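Local coordinates for protein precorrin-6y methylase (Rhodobacter capsulatus, PDB 3NJR) that is the C-terminal domain of a precorrin-6Y C5,15-methyltransferase of cobalamin biosynthesis and holds S-adenosyl-L-homocysteine, the product left by the methyl donor, in its pocket, at residues A[65-79]-A[92-106]. Numbering follows the deposited sequence.
Sequences GSGSVSVEWCLAGGR and NIQKNIDTYGLSPRM. With SAH (S-adenosyl-L-homocysteine), chain C.
The loop entering helix 68-75 runs close to helix 87-99, Ser66 and Ile93 lying 5.0 Å apart at CA, and the segments meet again at Arg79 and Arg105, whose CA atoms are 4.7 Å apart. Between these ends Val71 is wedged in with its two methyls divided. Val71 CG1, anti to the backbone N (chi1 168°), sits over one face of the Tyr100 ring, a CH-pi contact 4.2 Å from the centroid, and also touches Leu102; CG2 packs against Asn96 CB and Met106 CE. Thr99 CG2 lies on the opposite ring face. The extended Met106 chain brings CE to 3.6 Å from Ser70 CB, while Cys74 CB rests on Leu102 CD2 at 3.8 Å. At the loop, Asn96 ND2 gives a weak, bent hydrogen bond to Ser66 O, and its OD1 accepts from Ala33 N. The Arg105 guanidinium lays one face over Gly78 O. Ser66 N, 2.9 Å from SAH O, and the hydroxyls of Ser66 and Ser68 bind the ligand carboxylate, as expected of the glycine-rich loop after the first strand of a Rossmann-like methyltransferase. Both helices flank strand 79-84 in sequence and pack on it, next to the outermost strand 106-110; helix 68-75 also reaches strand 58-62 and touches helix 41-51.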
# COMPACT_ATOMS: atom_id res chain seq x y z
N GLY A 65 9.73 22.02 -13.56
CA GLY A 65 8.34 21.86 -13.93
C GLY A 65 7.65 23.19 -13.78
O GLY A 65 7.80 24.07 -14.62
N SER A 66 6.90 23.34 -12.69
CA SER A 66 6.23 24.60 -12.43
C SER A 66 6.85 25.34 -11.25
O SER A 66 6.34 26.37 -10.82
CB SER A 66 4.74 24.37 -12.21
OG SER A 66 4.46 24.06 -10.84
N GLY A 67 7.95 24.79 -10.73
CA GLY A 67 8.77 25.40 -9.68
C GLY A 67 8.21 25.42 -8.27
O GLY A 67 8.62 26.23 -7.45
N SER A 68 7.26 24.54 -7.97
CA SER A 68 6.55 24.63 -6.69
C SER A 68 7.43 24.32 -5.47
O SER A 68 7.28 24.92 -4.40
CB SER A 68 5.29 23.75 -6.69
OG SER A 68 5.64 22.37 -6.58
N VAL A 69 8.34 23.36 -5.63
CA VAL A 69 9.28 23.01 -4.57
C VAL A 69 10.14 24.21 -4.20
O VAL A 69 10.32 24.52 -3.00
CB VAL A 69 10.16 21.80 -5.01
CG1 VAL A 69 11.36 21.64 -4.12
CG2 VAL A 69 9.34 20.55 -5.02
N SER A 70 10.63 24.91 -5.23
CA SER A 70 11.49 26.09 -5.08
C SER A 70 10.73 27.23 -4.41
O SER A 70 11.31 27.97 -3.61
CB SER A 70 12.00 26.59 -6.43
OG SER A 70 12.93 25.72 -7.05
N VAL A 71 9.45 27.37 -4.75
CA VAL A 71 8.62 28.44 -4.21
C VAL A 71 8.46 28.20 -2.72
O VAL A 71 8.81 29.06 -1.91
CB VAL A 71 7.25 28.54 -4.94
CG1 VAL A 71 6.30 29.44 -4.21
CG2 VAL A 71 7.43 29.07 -6.33
N GLU A 72 7.99 27.02 -2.35
CA GLU A 72 7.95 26.65 -0.93
C GLU A 72 9.33 26.64 -0.20
O GLU A 72 9.41 26.97 0.99
CB GLU A 72 7.16 25.35 -0.72
CG GLU A 72 5.84 25.39 -1.44
CD GLU A 72 4.76 24.54 -0.81
OE1 GLU A 72 4.94 23.32 -0.66
OE2 GLU A 72 3.69 25.10 -0.46
N TRP A 73 10.41 26.28 -0.90
CA TRP A 73 11.74 26.32 -0.28
C TRP A 73 12.10 27.76 0.03
O TRP A 73 12.53 28.05 1.15
CB TRP A 73 12.80 25.68 -1.17
CG TRP A 73 14.25 25.98 -0.82
CD1 TRP A 73 14.98 27.06 -1.22
CD2 TRP A 73 15.15 25.16 -0.04
NE1 TRP A 73 16.26 26.99 -0.73
CE2 TRP A 73 16.40 25.83 -0.00
CE3 TRP A 73 15.03 23.93 0.63
CZ2 TRP A 73 17.51 25.31 0.67
CZ3 TRP A 73 16.13 23.43 1.31
CH2 TRP A 73 17.36 24.11 1.32
N CYS A 74 11.91 28.66 -0.94
CA CYS A 74 12.20 30.09 -0.77
C CYS A 74 11.27 30.81 0.21
O CYS A 74 11.70 31.72 0.90
CB CYS A 74 12.17 30.80 -2.11
SG CYS A 74 13.55 30.30 -3.20
N LEU A 75 10.00 30.39 0.26
CA LEU A 75 9.05 30.91 1.25
C LEU A 75 9.47 30.54 2.67
O LEU A 75 9.23 31.32 3.60
CB LEU A 75 7.60 30.48 0.98
CG LEU A 75 6.93 31.22 -0.18
CD1 LEU A 75 5.74 30.43 -0.78
CD2 LEU A 75 6.51 32.65 0.19
N ALA A 76 10.13 29.39 2.83
CA ALA A 76 10.69 29.05 4.15
C ALA A 76 11.97 29.84 4.51
O ALA A 76 12.55 29.65 5.58
CB ALA A 76 10.91 27.54 4.27
N GLY A 77 12.43 30.71 3.60
CA GLY A 77 13.65 31.47 3.80
C GLY A 77 14.85 31.17 2.91
O GLY A 77 15.81 31.94 2.89
N GLY A 78 14.83 30.07 2.17
CA GLY A 78 15.92 29.76 1.25
C GLY A 78 16.02 30.66 0.02
O GLY A 78 15.20 31.57 -0.18
N ARG A 79 17.06 30.41 -0.78
CA ARG A 79 17.21 30.91 -2.16
C ARG A 79 17.29 29.67 -3.08
O ARG A 79 17.68 28.60 -2.62
CB ARG A 79 18.48 31.75 -2.33
CG ARG A 79 18.66 32.88 -1.32
CD ARG A 79 20.04 33.51 -1.48
NE ARG A 79 21.08 32.67 -0.87
CZ ARG A 79 22.16 32.19 -1.50
NH1 ARG A 79 22.39 32.49 -2.78
NH2 ARG A 79 23.03 31.43 -0.84
N ASN A 92 5.55 29.45 -16.42
CA ASN A 92 4.85 29.19 -15.16
C ASN A 92 5.73 29.42 -13.92
O ASN A 92 5.27 30.00 -12.94
CB ASN A 92 4.26 27.78 -15.13
CG ASN A 92 3.01 27.63 -16.01
OD1 ASN A 92 2.74 26.53 -16.49
ND2 ASN A 92 2.26 28.71 -16.22
N ILE A 93 6.99 28.97 -13.98
CA ILE A 93 8.00 29.26 -12.95
C ILE A 93 8.12 30.76 -12.79
O ILE A 93 8.19 31.29 -11.69
CB ILE A 93 9.42 28.71 -13.30
CG1 ILE A 93 9.38 27.22 -13.61
CG2 ILE A 93 10.42 29.06 -12.20
CD1 ILE A 93 10.64 26.70 -14.22
N GLN A 94 8.12 31.47 -13.92
CA GLN A 94 8.30 32.90 -13.88
C GLN A 94 7.13 33.58 -13.18
O GLN A 94 7.34 34.52 -12.40
CB GLN A 94 8.49 33.46 -15.28
CG GLN A 94 9.50 34.58 -15.29
CD GLN A 94 10.91 34.06 -15.07
OE1 GLN A 94 11.53 34.31 -14.01
NE2 GLN A 94 11.43 33.30 -16.06
N LYS A 95 5.92 33.10 -13.45
CA LYS A 95 4.73 33.65 -12.82
C LYS A 95 4.76 33.47 -11.30
O LYS A 95 4.37 34.38 -10.55
CB LYS A 95 3.47 33.04 -13.41
CG LYS A 95 3.29 33.42 -14.86
CD LYS A 95 2.04 32.82 -15.47
CE LYS A 95 1.86 33.30 -16.91
NZ LYS A 95 0.73 32.57 -17.57
N ASN A 96 5.27 32.32 -10.85
CA ASN A 96 5.33 32.01 -9.43
C ASN A 96 6.39 32.83 -8.74
O ASN A 96 6.23 33.21 -7.59
CB ASN A 96 5.56 30.53 -9.22
CG ASN A 96 4.39 29.70 -9.67
OD1 ASN A 96 3.25 30.01 -9.35
ND2 ASN A 96 4.66 28.64 -10.43
N ILE A 97 7.48 33.10 -9.46
CA ILE A 97 8.47 34.04 -8.98
C ILE A 97 7.77 35.40 -8.80
O ILE A 97 7.78 35.96 -7.68
CB ILE A 97 9.73 34.10 -9.90
CG1 ILE A 97 10.53 32.79 -9.82
CG2 ILE A 97 10.63 35.24 -9.52
CD1 ILE A 97 11.63 32.62 -10.90
N ASP A 98 7.12 35.91 -9.87
CA ASP A 98 6.34 37.17 -9.82
C ASP A 98 5.33 37.21 -8.68
O ASP A 98 5.43 38.09 -7.81
CB ASP A 98 5.57 37.42 -11.12
CG ASP A 98 6.47 37.83 -12.29
OD1 ASP A 98 7.73 37.82 -12.19
OD2 ASP A 98 5.87 38.17 -13.34
N THR A 99 4.39 36.27 -8.68
CA THR A 99 3.33 36.20 -7.68
C THR A 99 3.82 36.43 -6.27
O THR A 99 3.24 37.24 -5.54
CB THR A 99 2.61 34.83 -7.70
OG1 THR A 99 2.10 34.61 -9.01
CG2 THR A 99 1.44 34.78 -6.68
N TYR A 100 4.88 35.73 -5.90
CA TYR A 100 5.36 35.67 -4.53
C TYR A 100 6.52 36.62 -4.25
O TYR A 100 7.12 36.59 -3.18
CB TYR A 100 5.72 34.23 -4.17
CG TYR A 100 4.51 33.32 -4.10
CD1 TYR A 100 4.10 32.57 -5.22
CD2 TYR A 100 3.75 33.23 -2.93
CE1 TYR A 100 2.95 31.76 -5.16
CE2 TYR A 100 2.62 32.42 -2.85
CZ TYR A 100 2.23 31.69 -3.96
OH TYR A 100 1.12 30.90 -3.86
N GLY A 101 6.81 37.47 -5.24
CA GLY A 101 7.88 38.45 -5.13
C GLY A 101 9.17 37.81 -4.67
O GLY A 101 9.80 38.28 -3.71
N LEU A 102 9.56 36.74 -5.37
CA LEU A 102 10.76 35.98 -5.04
C LEU A 102 11.97 36.23 -5.95
O LEU A 102 12.99 35.56 -5.80
CB LEU A 102 10.42 34.48 -4.98
CG LEU A 102 9.49 34.03 -3.83
CD1 LEU A 102 8.92 32.65 -4.11
CD2 LEU A 102 10.19 34.06 -2.47
N SER A 103 11.89 37.22 -6.85
CA SER A 103 12.95 37.46 -7.84
C SER A 103 14.33 37.74 -7.25
O SER A 103 15.34 37.27 -7.80
CB SER A 103 12.57 38.50 -8.90
OG SER A 103 12.48 39.80 -8.34
N PRO A 104 14.40 38.49 -6.13
CA PRO A 104 15.72 38.51 -5.48
C PRO A 104 16.21 37.10 -5.04
O PRO A 104 17.39 36.81 -5.14
CB PRO A 104 15.47 39.38 -4.23
CG PRO A 104 13.97 39.25 -3.97
CD PRO A 104 13.39 39.23 -5.36
N ARG A 105 15.30 36.25 -4.58
CA ARG A 105 15.63 34.97 -3.95
C ARG A 105 15.68 33.78 -4.94
O ARG A 105 16.36 32.80 -4.69
CB ARG A 105 14.57 34.65 -2.89
CG ARG A 105 14.71 35.38 -1.59
CD ARG A 105 13.64 34.87 -0.59
NE ARG A 105 14.10 34.79 0.80
CZ ARG A 105 15.35 34.93 1.25
NH1 ARG A 105 16.37 35.18 0.43
NH2 ARG A 105 15.60 34.81 2.55
N MET A 106 14.93 33.88 -6.04
CA MET A 106 14.69 32.74 -6.91
C MET A 106 14.94 33.03 -8.39
O MET A 106 14.39 33.99 -8.93
CB MET A 106 13.27 32.23 -6.66
CG MET A 106 12.77 31.16 -7.61
SD MET A 106 11.42 30.22 -6.85
CE MET A 106 10.67 29.41 -8.27
N SAH C . 8.90 19.39 -9.12
CA SAH C . 7.95 19.77 -10.21
CB SAH C . 7.29 18.52 -10.79
CG SAH C . 7.59 18.34 -12.29
SD SAH C . 8.68 16.97 -12.54
C SAH C . 6.93 20.76 -9.70
O SAH C . 6.33 21.54 -10.44
OXT SAH C . 6.65 20.84 -8.51
C5' SAH C . 8.85 16.86 -14.31
C4' SAH C . 9.61 18.03 -14.95
O4' SAH C . 11.04 17.82 -15.03
C3' SAH C . 9.14 18.26 -16.38
O3' SAH C . 8.60 19.58 -16.49
C2' SAH C . 10.37 18.14 -17.26
O2' SAH C . 10.41 19.10 -18.32
C1' SAH C . 11.52 18.32 -16.28
N9 SAH C . 12.77 17.67 -16.80
C8 SAH C . 12.83 16.52 -17.50
N7 SAH C . 14.11 16.22 -17.84
C5 SAH C . 14.90 17.20 -17.36
C6 SAH C . 16.35 17.50 -17.36
N6 SAH C . 17.20 16.65 -17.97
N1 SAH C . 16.79 18.63 -16.74
C2 SAH C . 15.93 19.47 -16.14
N3 SAH C . 14.60 19.26 -16.11
C4 SAH C . 14.02 18.16 -16.68